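Local atomic coordinates of DNA-binding protein Sso10a-2 (Sulfolobus solfataricus, PDB entry 4HW0), a protein that binds DNA, probably through its winged-helix domain, and as a dimer joined by an antiparallel coiled coil may help compact and organise archaeal chromatin. Residues A[67-70]-A[71-75]; A[15-18]-A[19-23]; A[42-45]-A[46-49]. All blocks are in the same frame, centred on the assembly; numbering follows the deposited sequence. Where two conformers were deposited one is given.

Contact 1 of 3, residues A[67-70]-A[71-75]; sequences ITEK and GKLLR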
loop_
_atom_site.group_PDB
_atom_site.type_symbol
_atom_site.label_atom_id
_atom_site.label_comp_id
_atom_site.label_asym_id
_atom_site.label_seq_id
_atom_site.Cartn_x
_atom_site.Cartn_y
_atom_site.Cartn_z
ATOM N N ILE A 67 11.774 23.126 12.236
ATOM C CA ILE A 67 11.238 22.571 11.003
ATOM C C ILE A 67 11.258 23.676 9.981
ATOM O O ILE A 67 11.007 24.835 10.319
ATOM C CB ILE A 67 9.835 21.991 11.164
ATOM C CG1 ILE A 67 9.463 21.071 9.971
ATOM C CG2 ILE A 67 8.789 23.062 11.444
ATOM C CD1 ILE A 67 8.211 20.215 10.268
ATOM N N THR A 68 11.569 23.296 8.753
ATOM C CA THR A 68 11.595 24.226 7.642
ATOM C C THR A 68 10.316 24.075 6.828
ATOM O O THR A 68 9.511 23.160 7.027
ATOM C CB THR A 68 12.752 23.926 6.722
ATOM O OG1 THR A 68 12.560 22.662 6.096
ATOM C CG2 THR A 68 14.075 23.875 7.510
ATOM N N GLU A 69 10.139 24.986 5.884
ATOM C CA GLU A 69 9.011 24.876 4.982
ATOM C C GLU A 69 9.038 23.535 4.262
ATOM O O GLU A 69 8.021 22.847 4.127
ATOM C CB GLU A 69 9.055 26.078 4.041
ATOM C CG GLU A 69 8.216 25.968 2.807
ATOM C CD GLU A 69 6.801 26.437 3.020
ATOM O OE1 GLU A 69 6.272 26.263 4.153
ATOM O OE2 GLU A 69 6.226 27.000 2.055
ATOM N N LYS A 70 10.220 23.124 3.807
ATOM C CA LYS A 70 10.346 21.818 3.132
ATOM C C LYS A 70 9.974 20.658 4.068
ATOM O O LYS A 70 9.327 19.708 3.704
ATOM C CB LYS A 70 11.766 21.657 2.607
ATOM C CG LYS A 70 11.972 20.397 1.816
ATOM C CD LYS A 70 13.406 20.294 1.231
ATOM C CE LYS A 70 13.488 18.992 0.509
ATOM N NZ LYS A 70 14.904 18.645 0.217
ATOM N N GLY A 71 10.385 20.802 5.303
ATOM C CA GLY A 71 10.045 19.830 6.404
ATOM C C GLY A 71 8.576 19.727 6.698
ATOM O O GLY A 71 8.063 18.658 6.950
ATOM N N LYS A 72 7.862 20.845 6.640
ATOM C CA LYS A 72 6.425 20.828 6.831
ATOM C C LYS A 72 5.755 20.041 5.714
ATOM O O LYS A 72 4.799 19.335 5.942
ATOM C CB LYS A 72 5.839 22.271 6.862
ATOM C CG LYS A 72 6.205 23.007 8.111
ATOM C CD LYS A 72 5.870 24.473 8.010
ATOM C CE LYS A 72 6.421 25.210 9.204
ATOM N NZ LYS A 72 6.115 26.653 9.024
ATOM N N LEU A 73 6.235 20.220 4.495
ATOM C CA LEU A 73 5.739 19.497 3.347
ATOM C C LEU A 73 6.056 18.044 3.429
ATOM O O LEU A 73 5.211 17.209 3.142
ATOM C CB LEU A 73 6.331 20.012 2.075
ATOM C CG LEU A 73 5.693 21.339 1.688
ATOM C CD1 LEU A 73 6.553 22.342 0.919
ATOM C CD2 LEU A 73 4.415 21.091 0.908
ATOM N N LEU A 74 7.247 17.718 3.905
ATOM C CA LEU A 74 7.590 16.318 4.124
ATOM C C LEU A 74 6.662 15.668 5.143
ATOM O O LEU A 74 6.163 14.574 4.929
ATOM C CB LEU A 74 9.049 16.214 4.540
ATOM C CG LEU A 74 9.583 14.812 4.813
ATOM C CD1 LEU A 74 9.466 13.897 3.613
ATOM C CD2 LEU A 74 11.027 14.897 5.344
ATOM N N ARG A 75 6.430 16.351 6.253
ATOM C CA ARG A 75 5.477 15.865 7.304
ATOM C C ARG A 75 4.091 15.581 6.716
ATOM O O ARG A 75 3.523 14.531 6.929
ATOM C CB ARG A 75 5.384 16.896 8.463
ATOM C CG ARG A 75 4.366 16.642 9.602
ATOM C CD ARG A 75 3.813 17.913 10.273
ATOM N NE ARG A 75 2.785 17.699 11.315
ATOM C CZ ARG A 75 1.605 17.112 11.106
ATOM N NH1 ARG A 75 1.246 16.680 9.879
ATOM N NH2 ARG A 75 0.788 16.965 12.118
HETATM O O HOH W 1 7.257 27.624 6.673
#
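This is a local helix-capping contact at the N-terminus of helix 69-98, where strand 62-67 gives way to the long helix. T68 takes the N-cap position: its OG1 accepts from G71 N at 3.0 Å, with an N-H...O angle of 159°. The rotation that allows this sets OG1 between the backbone N and the carbonyl carbon (chi1 66°), where it can accept from the amide three residues on. The same hydroxyl is also hydrogen-bonded to G52 O, linking the helix start to the chain just before strand 54-59. K72 N reaches T68 O at 2.9 Å, and L73 and L74 continue the i to i+4 ladder. I67, just before the cap, rests its CD1 3.6 Å from G71 C. A beta carbon at G71 would run into I67 CG1, consistent with the glycine letting the isoleucine sit this close. I67 CG2 meets K72 CE at 3.9 Å, the two side chains crossing at a slant. At the outer side one water spans E69 OE1 (3.0 Å) and K72 NZ (2.8 Å), joining opposite charges that do not touch directly. The extended K70 chain ends with NZ hydrogen-bonded to V51 O. Such N-capping starts the helix that, in this winged-helix protein, runs on into the antiparallel coiled coil.

Contact 2 of 3, residues A[15-18]-A[19-23]; sequences FDIL and RNCEP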
loop_
_atom_site.group_PDB
_atom_site.type_symbol
_atom_site.label_atom_id
_atom_site.label_comp_id
_atom_site.label_asym_id
_atom_site.label_seq_id
_atom_site.Cartn_x
_atom_site.Cartn_y
_atom_site.Cartn_z
ATOM N N PHE A 15 8.122 11.093 10.306
ATOM C CA PHE A 15 6.864 11.770 10.575
ATOM C C PHE A 15 6.717 12.024 12.052
ATOM O O PHE A 15 6.337 13.126 12.462
ATOM C CB PHE A 15 5.660 10.983 10.040
ATOM C CG PHE A 15 4.323 11.523 10.461
ATOM C CD1 PHE A 15 3.839 12.676 9.921
ATOM C CD2 PHE A 15 3.555 10.877 11.385
ATOM C CE1 PHE A 15 2.602 13.226 10.310
ATOM C CE2 PHE A 15 2.288 11.347 11.719
ATOM C CZ PHE A 15 1.822 12.558 11.197
ATOM N N ASP A 16 6.995 10.994 12.844
ATOM C CA ASP A 16 6.874 11.136 14.310
ATOM C C ASP A 16 7.853 12.141 14.913
ATOM O O ASP A 16 7.528 12.858 15.806
ATOM C CB ASP A 16 6.990 9.776 14.980
ATOM C CG ASP A 16 5.714 8.921 14.785
ATOM O OD1 ASP A 16 4.618 9.521 14.718
ATOM O OD2 ASP A 16 5.822 7.683 14.680
ATOM N N ILE A 17 9.034 12.268 14.322
ATOM C CA ILE A 17 9.889 13.392 14.690
ATOM C C ILE A 17 9.335 14.758 14.283
ATOM O O ILE A 17 9.275 15.712 15.079
ATOM C CB ILE A 17 11.292 13.206 14.093
ATOM C CG1 ILE A 17 11.930 11.978 14.702
ATOM C CG2 ILE A 17 12.168 14.416 14.342
ATOM C CD1 ILE A 17 13.172 11.453 14.043
ATOM N N LEU A 18 9.040 14.894 13.012
ATOM C CA LEU A 18 8.627 16.151 12.477
ATOM C C LEU A 18 7.397 16.744 13.132
ATOM O O LEU A 18 7.287 17.977 13.275
ATOM C CB LEU A 18 8.359 16.034 10.988
ATOM C CG LEU A 18 9.661 15.840 10.180
ATOM C CD1 LEU A 18 9.300 15.349 8.817
ATOM C CD2 LEU A 18 10.529 17.072 10.132
ATOM N N ARG A 19 6.457 15.887 13.474
ATOM C CA ARG A 19 5.205 16.405 14.024
ATOM C C ARG A 19 5.444 16.846 15.433
ATOM O O ARG A 19 4.578 17.463 16.028
ATOM C CB ARG A 19 4.094 15.363 13.880
ATOM C CG ARG A 19 4.232 14.191 14.811
ATOM C CD ARG A 19 3.171 13.101 14.583
ATOM N NE ARG A 19 3.412 12.002 15.521
ATOM C CZ ARG A 19 3.154 12.092 16.829
ATOM N NH1 ARG A 19 2.631 13.211 17.357
ATOM N NH2 ARG A 19 3.422 11.066 17.636
ATOM N N ASN A 20 6.613 16.538 15.992
ATOM C CA ASN A 20 6.981 17.052 17.336
ATOM C C ASN A 20 7.971 18.221 17.324
ATOM O O ASN A 20 8.418 18.668 18.387
ATOM C CB ASN A 20 7.520 15.884 18.140
ATOM C CG ASN A 20 6.401 14.979 18.615
ATOM O OD1 ASN A 20 5.643 15.378 19.487
ATOM N ND2 ASN A 20 6.303 13.754 18.061
ATOM N N CYS A 21 8.282 18.738 16.118
ATOM C CA CYS A 21 9.290 19.778 15.911
ATOM C C CYS A 21 8.750 21.007 15.304
ATOM O O CYS A 21 9.476 21.706 14.607
ATOM C CB CYS A 21 10.449 19.362 14.976
ATOM S SG CYS A 21 11.391 18.044 15.741
ATOM N N GLU A 22 7.534 21.347 15.708
ATOM C CA GLU A 22 6.884 22.511 15.188
ATOM C C GLU A 22 6.530 23.505 16.263
ATOM O O GLU A 22 5.643 23.240 17.053
ATOM C CB GLU A 22 5.640 22.071 14.470
ATOM C CG GLU A 22 4.688 23.233 14.219
ATOM C CD GLU A 22 4.899 23.806 12.839
ATOM O OE1 GLU A 22 4.524 23.089 11.890
ATOM O OE2 GLU A 22 5.433 24.941 12.737
ATOM N N PRO A 23 7.193 24.683 16.263
ATOM C CA PRO A 23 8.230 25.153 15.321
ATOM C C PRO A 23 9.614 24.572 15.590
ATOM O O PRO A 23 10.420 24.452 14.667
ATOM C CB PRO A 23 8.236 26.669 15.567
ATOM C CG PRO A 23 7.845 26.808 17.013
ATOM C CD PRO A 23 6.927 25.671 17.328
#
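D16 O is gripped by the side-chain amide of N20, whose ND2 donates at 2.7 Å nearly in line with the carbonyl. This ties off the C-terminal end of helix 10-18 of the winged-helix domain, where a type I turn from L18 to C21 follows. D16 O lies 11° out of the N20 amide plane, which suits a donor in that plane and would oppose rotation of the amide. R19 folds back over the same end: its CG stands between the backbone N and the carbonyl carbon (chi1 72°), and the chain then runs extended to NE. That course lays CD over the F15 ring, 3.9 Å from the centroid and 30° off the normal, a CH-pi contact. NE ends in a salt bridge to D16 OD1 at 2.9 Å, a nearly straight bond in the guanidinium plane that uses the anti lone pair. The carboxylate stands almost perpendicular to the guanidinium, and its OD2 pairs with R8. With an alanine at D16, R19 and R8 would each probably lose this charged partner, and the R19 guanidinium would be freer to swing. N20 ND2 lies 3.7 Å above the guanidinium plane. At the last position of the turn, C21, disulfide-bonded to C25, places its SG 4.0 Å from I17 CG2.

Contact 3 of 3, residues A[42-45]-A[46-49]; sequences QKYL and DQLV
Four successive i to i+4 hydrogen bonds carry the backbone through this piece of helix 38-50, from D46 N to Q42 O at 3.1 Å down to V49 N to L45 O at 3.0 Å, with N-H...O angles between 157° and 166°. On one flank K43 and Q47 run side by side and point the same way; the closest approach of their side chains is K43 CE to Q47 NE2 at 3.8 Å. Q47 CG lies anti to its carbonyl carbon (chi1 -66°), which brings this methylene to 3.3 Å from K43 O and sends the extended chain along the lysine. By position in the winged helix-turn-helix domain, helix 38-50 is consistent with the recognition helix of the fold. The buried flank is made by L45 and L48. L48 CG rests 3.3 Å from Y44 O, and both leucines reach L54 of strand 54-59, while L45 also meets V30 of helix 27-34. Y44 packs against helix 10-18, touching I13 and M14, and its OH is hydrogen-bonded to T10 OG1. V49 turns CG2 to within 3.3 Å of L45 O and also touches Y65. Along the exposed side, D46 sets CB 3.4 Å from Q42 O and pairs its carboxylate with K50.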
loop_
_atom_site.group_PDB
_atom_site.type_symbol
_atom_site.label_atom_id
_atom_site.label_comp_id
_atom_site.label_asym_id
_atom_site.label_seq_id
_atom_site.Cartn_x
_atom_site.Cartn_y
_atom_site.Cartn_z
ATOM N N GLN A 42 19.493 10.416 16.973
ATOM C CA GLN A 42 20.679 11.074 16.388
ATOM C C GLN A 42 20.785 10.790 14.880
ATOM O O GLN A 42 21.046 11.706 14.029
ATOM C CB GLN A 42 21.928 10.535 17.115
ATOM C CG GLN A 42 22.936 11.543 17.383
ATOM C CD GLN A 42 22.294 12.682 18.115
ATOM O OE1 GLN A 42 22.533 13.848 17.800
ATOM N NE2 GLN A 42 21.413 12.354 19.060
ATOM N N LYS A 43 20.588 9.523 14.525
ATOM C CA LYS A 43 20.662 9.170 13.099
ATOM C C LYS A 43 19.607 9.912 12.231
ATOM O O LYS A 43 19.894 10.486 11.151
ATOM C CB LYS A 43 20.458 7.683 12.975
ATOM C CG LYS A 43 20.471 7.253 11.527
ATOM C CD LYS A 43 19.957 5.862 11.291
ATOM C CE LYS A 43 20.162 5.447 9.837
ATOM N NZ LYS A 43 19.981 3.978 9.730
ATOM N N TYR A 44 18.348 9.819 12.646
ATOM C CA TYR A 44 17.274 10.470 11.898
ATOM C C TYR A 44 17.316 11.957 11.892
ATOM O O TYR A 44 17.028 12.570 10.858
ATOM C CB TYR A 44 15.910 10.048 12.456
ATOM C CG TYR A 44 15.560 8.682 11.976
ATOM C CD1 TYR A 44 16.057 7.539 12.588
ATOM C CD2 TYR A 44 14.707 8.540 10.918
ATOM C CE1 TYR A 44 15.725 6.293 12.149
ATOM C CE2 TYR A 44 14.342 7.298 10.476
ATOM C CZ TYR A 44 14.848 6.177 11.094
ATOM O OH TYR A 44 14.493 4.958 10.591
ATOM N N LEU A 45 17.651 12.570 13.018
ATOM C CA LEU A 45 17.796 14.016 13.040
ATOM C C LEU A 45 18.823 14.441 12.004
ATOM O O LEU A 45 18.624 15.436 11.350
ATOM C CB LEU A 45 18.177 14.513 14.386
ATOM C CG LEU A 45 17.034 14.421 15.415
ATOM C CD1 LEU A 45 17.593 14.590 16.804
ATOM C CD2 LEU A 45 15.972 15.454 15.135
ATOM N N ASP A 46 19.939 13.736 11.964
ATOM C CA ASP A 46 20.980 14.099 11.033
ATOM C C ASP A 46 20.550 13.993 9.563
ATOM O O ASP A 46 20.795 14.895 8.770
ATOM C CB ASP A 46 22.237 13.301 11.239
ATOM C CG ASP A 46 23.376 13.874 10.318
ATOM O OD1 ASP A 46 23.738 15.098 10.446
ATOM O OD2 ASP A 46 23.789 13.161 9.406
ATOM N N GLN A 47 19.830 12.934 9.254
ATOM C CA GLN A 47 19.193 12.766 7.976
ATOM C C GLN A 47 18.219 13.892 7.611
ATOM O O GLN A 47 18.271 14.433 6.500
ATOM C CB GLN A 47 18.538 11.429 7.852
ATOM C CG GLN A 47 19.558 10.271 7.848
ATOM C CD GLN A 47 18.901 8.997 7.431
ATOM O OE1 GLN A 47 17.664 8.851 7.588
ATOM N NE2 GLN A 47 19.698 8.005 7.034
ATOM N N LEU A 48 17.392 14.284 8.552
ATOM C CA LEU A 48 16.411 15.364 8.332
ATOM C C LEU A 48 17.077 16.697 8.122
ATOM O O LEU A 48 16.606 17.522 7.316
ATOM C CB LEU A 48 15.446 15.412 9.549
ATOM C CG LEU A 48 14.470 14.261 9.547
ATOM C CD1 LEU A 48 13.653 14.145 10.823
ATOM C CD2 LEU A 48 13.506 14.307 8.352
ATOM N N VAL A 49 18.168 16.958 8.840
ATOM C CA VAL A 49 18.984 18.193 8.558
ATOM C C VAL A 49 19.582 18.104 7.181
ATOM O O VAL A 49 19.489 19.074 6.369
ATOM C CB VAL A 49 20.079 18.404 9.634
ATOM C CG1 VAL A 49 20.992 19.544 9.254
ATOM C CG2 VAL A 49 19.454 18.627 11.043
#

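In the fold
Along the chain the order is contact 2, contact 3, contact 1, all in the winged helix-turn-helix domain. Contact 2 closes helix 10-18, contact 3 lies within helix 38-50, and contact 1 leads from strand 62-67 into helix 69-98. Their centres lie about 9 Å (1 and 2), 12 Å (2 and 3) and 14 Å (1 and 3) apart. I17 joins contacts 2 and 3, its CD1 lying 3.5 Å from Y44 CB. A probable hydrogen bond from I67 N to P23 O links contacts 1 and 2, while L74 meets L48 between 1 and 3. Helix 69-98 starts on this packed domain, and already in its early turns L74 touches V95 of the second subunit.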